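Penicillin-binding protein 2 (Pbp2) (Helicobacter pylori, PDB 5LP5) probably cross-links peptidoglycan as a penicillin-binding transpeptidase of cell-shape maintenance, and forms a complex with MreC. Local coordinates at residues F247-E260 and K553-G565. Sequence-based numbering, arbitrary orientation.
Sequences FENKRGAILVMDAE and KPKYAITILVEHG
Strands 252-258 and 556-562 are antiparallel neighbours in the central sheet of the transpeptidase domain, their axes 4.7 Å apart at 172°. G252 sits opposite V562 and D258 opposite Y556, and A253-L561, L255-T559 and M257-A557 are the hydrogen-bonded pairs. In the first of these, A253 N reaches L561 O at 2.9 Å, in the carbonyl plane, and L561 N returns the bond to A253 O. On one face, I254 and I560 run alongside one another, their ends turned the same way, I254 CD1 coming to 3.5 Å from I560 CG1; V256 CG2 and I558 CG1 repeat the contact at 4.1 Å. F247, just after helix 237-246, adds its ring to that face: CE2 lies 3.7 Å from V562 CG2, and L561 O meets the ring edge in plane. The strand order 2-1-5-4-3 is that of the penicillin-binding protein and beta-lactamase fold, with 252-258 and 556-562 as strands 1 and 5, flanked by 264-270 and 542-549. L255, M257 and T559 turn to the other face, against L445 of helix 441-453. At the 556-562 strand's start, A259 N bonds K555 O at 2.7 Å, next to the classic bulge that K555 and Y556 form against L549. The K555 chain, extended until it bends at chi4 (88°), brings NZ to the syn side of E260 OE1 (2.9 Å), a salt bridge. At the far end, E563 N donates to R251 O, while E563 OE2 forms a salt bridge with R301 and a hydrogen bond with Y307 OH.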
# COMPACT_ATOMS: atom_id res chain seq x y z
N PHE A 247 26.24 -13.70 7.95
CA PHE A 247 27.01 -12.44 7.94
C PHE A 247 26.65 -11.56 9.14
O PHE A 247 26.63 -10.33 9.03
CB PHE A 247 26.75 -11.64 6.65
CG PHE A 247 27.65 -12.03 5.51
CD1 PHE A 247 27.34 -13.10 4.70
CD2 PHE A 247 28.81 -11.32 5.24
CE1 PHE A 247 28.16 -13.46 3.65
CE2 PHE A 247 29.63 -11.68 4.18
CZ PHE A 247 29.30 -12.74 3.39
N GLU A 248 26.39 -12.17 10.28
CA GLU A 248 25.77 -11.48 11.39
C GLU A 248 26.71 -10.46 12.02
O GLU A 248 26.27 -9.38 12.41
CB GLU A 248 25.29 -12.48 12.44
CG GLU A 248 24.36 -11.89 13.48
CD GLU A 248 23.61 -12.97 14.26
OE1 GLU A 248 23.40 -14.08 13.70
OE2 GLU A 248 23.21 -12.72 15.42
N ASN A 249 27.99 -10.81 12.10
CA ASN A 249 29.03 -9.88 12.59
C ASN A 249 30.06 -9.57 11.52
O ASN A 249 31.19 -9.26 11.83
CB ASN A 249 29.74 -10.49 13.81
CG ASN A 249 28.99 -10.27 15.10
OD1 ASN A 249 28.41 -9.19 15.30
ND2 ASN A 249 28.98 -11.28 15.99
N LYS A 250 29.66 -9.66 10.26
CA LYS A 250 30.60 -9.61 9.14
C LYS A 250 30.15 -8.60 8.10
O LYS A 250 28.96 -8.35 7.92
CB LYS A 250 30.70 -11.00 8.49
CG LYS A 250 30.81 -12.16 9.47
CD LYS A 250 31.11 -13.48 8.78
CE LYS A 250 31.49 -14.55 9.81
NZ LYS A 250 32.91 -14.45 10.26
N ARG A 251 31.10 -8.00 7.40
CA ARG A 251 30.78 -7.21 6.20
C ARG A 251 31.21 -7.99 4.97
O ARG A 251 32.16 -8.76 5.02
CB ARG A 251 31.47 -5.85 6.20
CG ARG A 251 31.07 -4.97 7.35
CD ARG A 251 32.03 -5.15 8.51
NE ARG A 251 31.33 -5.14 9.79
CZ ARG A 251 31.82 -5.69 10.89
NH1 ARG A 251 33.00 -6.30 10.89
NH2 ARG A 251 31.12 -5.63 12.02
N GLY A 252 30.50 -7.79 3.87
CA GLY A 252 30.81 -8.49 2.63
C GLY A 252 29.57 -8.69 1.81
O GLY A 252 28.70 -7.83 1.79
N ALA A 253 29.50 -9.83 1.13
CA ALA A 253 28.40 -10.11 0.22
C ALA A 253 28.29 -11.59 -0.11
O ALA A 253 29.30 -12.29 -0.14
CB ALA A 253 28.57 -9.32 -1.06
N ILE A 254 27.06 -12.03 -0.36
CA ILE A 254 26.79 -13.44 -0.66
C ILE A 254 25.70 -13.65 -1.72
O ILE A 254 24.70 -12.95 -1.75
CB ILE A 254 26.46 -14.23 0.60
CG1 ILE A 254 26.24 -15.70 0.25
CG2 ILE A 254 25.23 -13.65 1.30
CD1 ILE A 254 26.31 -16.58 1.47
N LEU A 255 25.92 -14.64 -2.58
CA LEU A 255 25.10 -14.83 -3.77
C LEU A 255 24.86 -16.28 -4.03
O LEU A 255 25.79 -17.07 -4.03
CB LEU A 255 25.81 -14.27 -5.00
CG LEU A 255 25.89 -12.75 -5.15
CD1 LEU A 255 26.92 -12.40 -6.21
CD2 LEU A 255 24.52 -12.21 -5.51
N VAL A 256 23.60 -16.63 -4.25
CA VAL A 256 23.24 -17.97 -4.70
C VAL A 256 22.55 -17.81 -6.04
O VAL A 256 21.72 -16.91 -6.19
CB VAL A 256 22.28 -18.67 -3.73
CG1 VAL A 256 21.82 -19.99 -4.30
CG2 VAL A 256 22.96 -18.90 -2.39
N MET A 257 22.88 -18.67 -7.00
CA MET A 257 22.31 -18.55 -8.33
C MET A 257 22.03 -19.86 -9.03
O MET A 257 22.89 -20.71 -9.14
CB MET A 257 23.22 -17.72 -9.21
CG MET A 257 22.66 -17.52 -10.61
SD MET A 257 23.72 -16.56 -11.72
CE MET A 257 25.11 -17.65 -11.95
N ASP A 258 20.82 -19.99 -9.54
CA ASP A 258 20.46 -21.07 -10.46
C ASP A 258 21.30 -20.92 -11.73
O ASP A 258 21.05 -20.03 -12.54
CB ASP A 258 18.97 -20.98 -10.77
CG ASP A 258 18.45 -22.14 -11.58
OD1 ASP A 258 19.23 -22.69 -12.39
OD2 ASP A 258 17.25 -22.50 -11.44
N ALA A 259 22.29 -21.79 -11.89
CA ALA A 259 23.28 -21.66 -12.96
C ALA A 259 22.78 -22.04 -14.37
O ALA A 259 23.53 -21.93 -15.35
CB ALA A 259 24.52 -22.48 -12.61
N GLU A 260 21.52 -22.49 -14.46
CA GLU A 260 20.90 -22.86 -15.74
C GLU A 260 20.09 -21.74 -16.39
O GLU A 260 19.87 -21.78 -17.60
CB GLU A 260 19.99 -24.08 -15.56
CG GLU A 260 20.73 -25.35 -15.20
CD GLU A 260 19.81 -26.51 -14.87
OE1 GLU A 260 18.86 -26.30 -14.07
OE2 GLU A 260 20.05 -27.61 -15.41
N LYS A 553 26.32 -33.22 -10.87
CA LYS A 553 25.55 -32.57 -11.92
C LYS A 553 25.25 -31.15 -11.44
O LYS A 553 24.26 -30.91 -10.73
CB LYS A 553 24.25 -33.32 -12.22
CG LYS A 553 23.44 -32.63 -13.29
CD LYS A 553 22.18 -33.37 -13.66
CE LYS A 553 21.39 -32.56 -14.68
NZ LYS A 553 20.28 -33.34 -15.29
N PRO A 554 26.11 -30.20 -11.82
CA PRO A 554 26.00 -28.84 -11.31
C PRO A 554 24.67 -28.18 -11.63
O PRO A 554 24.22 -28.30 -12.75
CB PRO A 554 27.13 -28.12 -12.04
CG PRO A 554 28.11 -29.18 -12.40
CD PRO A 554 27.26 -30.35 -12.73
N LYS A 555 24.06 -27.52 -10.65
CA LYS A 555 22.87 -26.71 -10.90
C LYS A 555 23.01 -25.31 -10.32
O LYS A 555 22.72 -24.31 -11.00
CB LYS A 555 21.60 -27.36 -10.34
CG LYS A 555 20.29 -26.83 -10.96
CD LYS A 555 19.08 -27.48 -10.32
CE LYS A 555 17.75 -26.98 -10.87
NZ LYS A 555 17.31 -27.77 -12.06
N TYR A 556 23.45 -25.23 -9.07
CA TYR A 556 23.62 -23.91 -8.41
C TYR A 556 25.09 -23.46 -8.27
O TYR A 556 26.02 -24.25 -8.32
CB TYR A 556 22.90 -23.87 -7.06
CG TYR A 556 21.44 -24.29 -7.17
CD1 TYR A 556 21.09 -25.62 -7.03
CD2 TYR A 556 20.43 -23.37 -7.47
CE1 TYR A 556 19.78 -26.04 -7.15
CE2 TYR A 556 19.11 -23.78 -7.60
CZ TYR A 556 18.78 -25.13 -7.45
OH TYR A 556 17.46 -25.57 -7.57
N ALA A 557 25.26 -22.17 -8.12
CA ALA A 557 26.55 -21.57 -7.82
C ALA A 557 26.35 -20.70 -6.59
O ALA A 557 25.28 -20.13 -6.39
CB ALA A 557 27.03 -20.73 -8.99
N ILE A 558 27.39 -20.60 -5.77
CA ILE A 558 27.38 -19.76 -4.59
C ILE A 558 28.67 -18.99 -4.57
O ILE A 558 29.68 -19.55 -4.93
CB ILE A 558 27.28 -20.60 -3.32
CG1 ILE A 558 26.01 -21.45 -3.36
CG2 ILE A 558 27.32 -19.70 -2.09
CD1 ILE A 558 25.77 -22.34 -2.16
N THR A 559 28.64 -17.73 -4.17
CA THR A 559 29.83 -16.90 -4.16
C THR A 559 29.79 -16.03 -2.91
O THR A 559 28.81 -15.32 -2.66
CB THR A 559 29.92 -16.01 -5.41
OG1 THR A 559 30.15 -16.80 -6.59
CG2 THR A 559 31.06 -15.01 -5.29
N ILE A 560 30.85 -16.10 -2.12
CA ILE A 560 30.88 -15.45 -0.80
C ILE A 560 32.13 -14.62 -0.67
O ILE A 560 33.20 -15.04 -1.08
CB ILE A 560 30.86 -16.48 0.35
CG1 ILE A 560 29.56 -17.30 0.29
CG2 ILE A 560 30.96 -15.80 1.71
CD1 ILE A 560 29.56 -18.54 1.15
N LEU A 561 31.97 -13.43 -0.10
CA LEU A 561 33.07 -12.50 0.11
C LEU A 561 32.97 -11.81 1.47
O LEU A 561 32.04 -11.03 1.69
CB LEU A 561 33.07 -11.46 -0.99
CG LEU A 561 34.00 -10.28 -0.70
CD1 LEU A 561 35.44 -10.59 -1.06
CD2 LEU A 561 33.51 -9.09 -1.46
N VAL A 562 33.93 -12.06 2.36
CA VAL A 562 33.93 -11.39 3.67
C VAL A 562 35.04 -10.36 3.76
O VAL A 562 36.22 -10.69 3.72
CB VAL A 562 34.07 -12.38 4.85
CG1 VAL A 562 34.15 -11.64 6.17
CG2 VAL A 562 32.90 -13.34 4.89
N GLU A 563 34.65 -9.10 3.90
CA GLU A 563 35.63 -8.03 4.00
C GLU A 563 36.52 -8.28 5.21
O GLU A 563 36.03 -8.52 6.32
CB GLU A 563 34.95 -6.66 4.08
CG GLU A 563 34.48 -6.16 2.72
CD GLU A 563 33.89 -4.76 2.78
OE1 GLU A 563 34.00 -4.11 3.82
OE2 GLU A 563 33.32 -4.31 1.78
N HIS A 564 37.83 -8.25 4.97
CA HIS A 564 38.83 -8.46 6.01
C HIS A 564 38.71 -9.86 6.61
O HIS A 564 39.11 -10.10 7.75
CB HIS A 564 38.72 -7.34 7.05
CG HIS A 564 38.87 -5.97 6.46
ND1 HIS A 564 39.95 -5.60 5.68
CD2 HIS A 564 38.07 -4.88 6.51
CE1 HIS A 564 39.81 -4.34 5.30
NE2 HIS A 564 38.68 -3.88 5.80
N GLY A 565 38.18 -10.78 5.79
CA GLY A 565 37.98 -12.18 6.18
C GLY A 565 39.28 -12.95 6.33
O GLY A 565 39.28 -14.13 6.67